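Local structure of heme-binding protein A / AI-2 binding protein A (Helicobacter pylori SS1, 6OFQ) at residues F123-D128 against S185-D190. The protein binds the peptide STSA and probably delivers peptides in the periplasm to an ABC transporter. Numbering follows the deposited sequence.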
ATOM      1  N   PHE A 123       2.018  15.924  11.045  1.00  4.78           N
ATOM      2  CA  PHE A 123       0.821  16.250  10.280  1.00  4.90           C
ATOM      3  C   PHE A 123       0.908  17.605   9.600  1.00  5.73           C
ATOM      4  O   PHE A 123       0.575  17.745   8.443  1.00  5.52           O
ATOM      5  CB  PHE A 123      -0.441  16.197  11.167  1.00  5.09           C
ATOM      6  CG  PHE A 123      -0.961  14.808  11.498  1.00  4.86           C
ATOM      7  CD1 PHE A 123      -0.248  13.938  12.296  1.00  5.46           C
ATOM      8  CD2 PHE A 123      -2.212  14.428  11.071  1.00  4.84           C
ATOM      9  CE1 PHE A 123      -0.672  12.647  12.515  1.00  5.81           C
ATOM     10  CE2 PHE A 123      -2.654  13.176  11.340  1.00  4.91           C
ATOM     11  CZ  PHE A 123      -1.955  12.341  12.150  1.00  4.79           C
ATOM     12  N   GLU A 124       1.294  18.644  10.365  1.00  5.73           N
ATOM     13  CA  GLU A 124       1.311  19.995   9.854  1.00  6.50           C
ATOM     14  C   GLU A 124       2.260  20.210   8.677  1.00  5.62           C
ATOM     15  O   GLU A 124       1.962  20.997   7.783  1.00  7.05           O
ATOM     16  CB  GLU A 124       1.554  21.083  10.877  1.00  8.11           C
ATOM     17  CG  GLU A 124       0.472  21.221  11.925  1.00  9.66           C
ATOM     18  CD  GLU A 124       0.836  22.318  12.942  1.00 11.57           C
ATOM     19  OE1 GLU A 124       2.019  22.601  13.196  1.00 12.54           O
ATOM     20  OE2 GLU A 124      -0.164  22.752  13.546  1.00 16.65           O
ATOM     21  N   ARG A 125       3.320  19.426   8.627  1.00  5.78           N
ATOM     22  CA  ARG A 125       4.216  19.528   7.515  1.00  6.04           C
ATOM     23  C   ARG A 125       3.542  19.180   6.201  1.00  6.54           C
ATOM     24  O   ARG A 125       3.968  19.634   5.129  1.00  6.35           O
ATOM     25  CB  ARG A 125       5.427  18.658   7.777  1.00  5.76           C
ATOM     26  CG  ARG A 125       5.169  17.151   7.672  1.00  5.35           C
ATOM     27  CD  ARG A 125       6.297  16.334   8.266  1.00  4.77           C
ATOM     28  NE  ARG A 125       6.051  14.898   8.160  1.00  5.01           N
ATOM     29  CZ  ARG A 125       6.758  14.011   7.482  1.00  4.82           C
ATOM     30  NH1 ARG A 125       7.841  14.369   6.811  1.00  4.87           N
ATOM     31  NH2 ARG A 125       6.416  12.730   7.518  1.00  4.30           N
ATOM     32  N   GLN A 126       2.541  18.302   6.241  1.00  6.39           N
ATOM     33  CA  GLN A 126       1.794  17.892   5.060  1.00  6.76           C
ATOM     34  C   GLN A 126       0.647  18.828   4.787  1.00  8.12           C
ATOM     35  O   GLN A 126       0.312  19.052   3.620  1.00  8.96           O
ATOM     36  CB  GLN A 126       1.314  16.444   5.244  1.00  6.32           C
ATOM     37  CG  GLN A 126       2.401  15.510   5.758  1.00  5.52           C
ATOM     38  CD  GLN A 126       2.043  14.024   5.753  1.00  5.10           C
ATOM     39  OE1 GLN A 126       1.618  13.527   4.697  1.00  4.95           O
ATOM     40  NE2 GLN A 126       2.195  13.327   6.894  1.00  5.33           N
ATOM     41  N   MET A 127       0.038  19.343   5.843  1.00  9.44           N
ATOM     42  CA  MET A 127      -1.160  20.195   5.738  1.00 10.48           C
ATOM     43  C   MET A 127      -0.827  21.613   5.235  1.00 11.99           C
ATOM     44  O   MET A 127      -1.646  22.185   4.510  1.00 14.12           O
ATOM     45  CB  MET A 127      -1.808  20.299   7.111  1.00 11.57           C
ATOM     46  CG  MET A 127      -3.196  20.891   7.030  1.00 12.89           C
ATOM     47  SD  MET A 127      -4.121  20.452   8.480  1.00 20.22           S
ATOM     48  CE  MET A 127      -3.218  21.153   9.799  1.00 22.77           C
ATOM     49  N   ASP A 128       0.299  22.152   5.690  1.00 11.36           N
ATOM     50  CA  ASP A 128       0.667  23.562   5.452  1.00 12.46           C
ATOM     51  C   ASP A 128       1.941  23.558   4.604  1.00 12.72           C
ATOM     52  O   ASP A 128       3.003  23.204   5.100  1.00 11.15           O
ATOM     53  CB  ASP A 128       0.910  24.207   6.836  1.00 12.09           C
ATOM     54  CG  ASP A 128       1.285  25.682   6.761  1.00 15.08           C
ATOM     55  OD1 ASP A 128       1.615  26.157   5.666  1.00 17.18           O
ATOM     56  OD2 ASP A 128       1.257  26.301   7.843  1.00 19.25           O
ATOM     57  N   SER A 185       2.633   8.335  10.166  1.00  3.80           N
ATOM     58  CA  SER A 185       3.641   8.038  11.149  1.00  4.01           C
ATOM     59  C   SER A 185       4.202   9.264  11.888  1.00  3.98           C
ATOM     60  O   SER A 185       4.257  10.360  11.313  1.00  4.52           O
ATOM     61  CB  SER A 185       4.789   7.366  10.411  1.00  4.66           C
ATOM     62  OG  SER A 185       4.509   6.067   9.950  1.00  4.50           O
ATOM     63  N   ILE A 186       4.553   9.029  13.138  1.00  4.28           N
ATOM     64  CA  ILE A 186       5.075  10.119  13.977  1.00  4.21           C
ATOM     65  C   ILE A 186       6.610  10.187  13.907  1.00  4.70           C
ATOM     66  O   ILE A 186       7.263   9.271  14.397  1.00  5.10           O
ATOM     67  CB  ILE A 186       4.577  10.008  15.410  1.00  4.58           C
ATOM     68  CG1 ILE A 186       3.032   9.924  15.489  1.00  5.01           C
ATOM     69  CG2 ILE A 186       5.051  11.209  16.223  1.00  5.19           C
ATOM     70  CD1 ILE A 186       2.267  10.946  14.679  1.00  5.35           C
ATOM     71  N   LEU A 187       7.066  11.264  13.263  1.00  4.51           N
ATOM     72  CA  LEU A 187       8.518  11.532  13.230  1.00  4.49           C
ATOM     73  C   LEU A 187       8.855  12.480  14.363  1.00  5.63           C
ATOM     74  O   LEU A 187       7.963  13.018  15.023  1.00  6.18           O
ATOM     75  CB  LEU A 187       8.857  12.199  11.910  1.00  4.69           C
ATOM     76  CG  LEU A 187       9.019  11.279  10.699  1.00  5.17           C
ATOM     77  CD1 LEU A 187       7.759  10.494  10.350  1.00  5.20           C
ATOM     78  CD2 LEU A 187       9.517  12.060   9.500  1.00  5.87           C
ATOM     79  N   SER A 188      10.161  12.608  14.631  1.00  5.95           N
ATOM     80  CA  SER A 188      10.608  13.470  15.728  1.00  6.78           C
ATOM     81  C   SER A 188      10.905  14.891  15.271  1.00  7.19           C
ATOM     82  O   SER A 188      11.820  15.151  14.472  1.00  7.09           O
ATOM     83  CB  SER A 188      11.889  12.904  16.326  1.00  7.23           C
ATOM     84  OG  SER A 188      12.559  13.862  17.165  1.00  8.07           O
ATOM     85  N   LYS A 189      10.203  15.838  15.923  1.00  7.79           N
ATOM     86  CA  LYS A 189      10.466  17.259  15.716  1.00  8.40           C
ATOM     87  C   LYS A 189      11.887  17.682  16.178  1.00  7.44           C
ATOM     88  O   LYS A 189      12.485  18.475  15.451  1.00  8.38           O
ATOM     89  CB  LYS A 189       9.394  18.068  16.468  1.00 10.30           C
ATOM     90  CG  LYS A 189       9.531  19.575  16.265  1.00 13.49           C
ATOM     91  CD  LYS A 189       9.519  19.988  14.826  1.00 16.99           C
ATOM     92  CE  LYS A 189       8.985  21.388  14.523  1.00 25.63           C
ATOM     93  NZ  LYS A 189       9.977  22.473  14.617  1.00 24.60           N
ATOM     94  N   ASP A 190      12.306  17.126  17.314  1.00  7.99           N
ATOM     95  CA  ASP A 190      13.682  17.424  17.803  1.00  8.39           C
ATOM     96  C   ASP A 190      14.724  17.015  16.768  1.00  8.70           C
ATOM     97  O   ASP A 190      15.642  17.792  16.404  1.00 10.23           O
ATOM     98  CB  ASP A 190      13.934  16.836  19.190  1.00  9.84           C
ATOM     99  CG  ASP A 190      13.086  17.488  20.267  1.00 12.62           C
ATOM    100  OD1 ASP A 190      13.033  18.729  20.335  1.00 16.45           O
ATOM    101  OD2 ASP A 190      12.278  16.810  20.919  1.00 13.84           O
TER
HETATM  102  O   HOH W   1       4.123  11.487   8.782  1.00  4.60           O
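Leu187 lays its CD2 methyl over one face of the Arg125 guanidinium, 3.7 Å from NH2, with the two side chains crossing at about a right angle. CD1 of the same leucine reaches NH2 as well, at 3.9 Å, so both branches of the isopropyl end bear on the flat cation. A water lies at the edge of the guanidinium, in its plane; it accepts from Arg125 NH2 at 2.9 Å and donates to Ser185 O at 2.8 Å, tying the helix side chain to the loop backbone. The apolar pair of the contact is Phe123 and Ile186, whose CD1 comes to the ring edge, 4.0 Å from Phe123 CE1.

The arginine begins with CG wedged between its backbone N and carbonyl carbon (chi1 72°) and then runs extended to NE, which carries the guanidinium across to the leucine. There NE hydrogen-bonds to Ser122 O and NH1 makes a salt bridge to Asp45; the buried charge is thus probably largely balanced, and bonds at NE, NH1 and NH2 restrain rotation of the plane. Ser122 OG accepts a hydrogen bond from Leu187 N, while Phe123 also packs on Trp144 of helix 142-147 and Ile156 of strand 153-160.

Beyond Leu187, Ser188 is the N-cap of helix 189-197, its OG accepting from Tyr191 N. The contact thus joins the C-terminal part of helix 116-127 to the N-capped start of helix 189-197, within a type II periplasmic binding protein of solute-binding family 5.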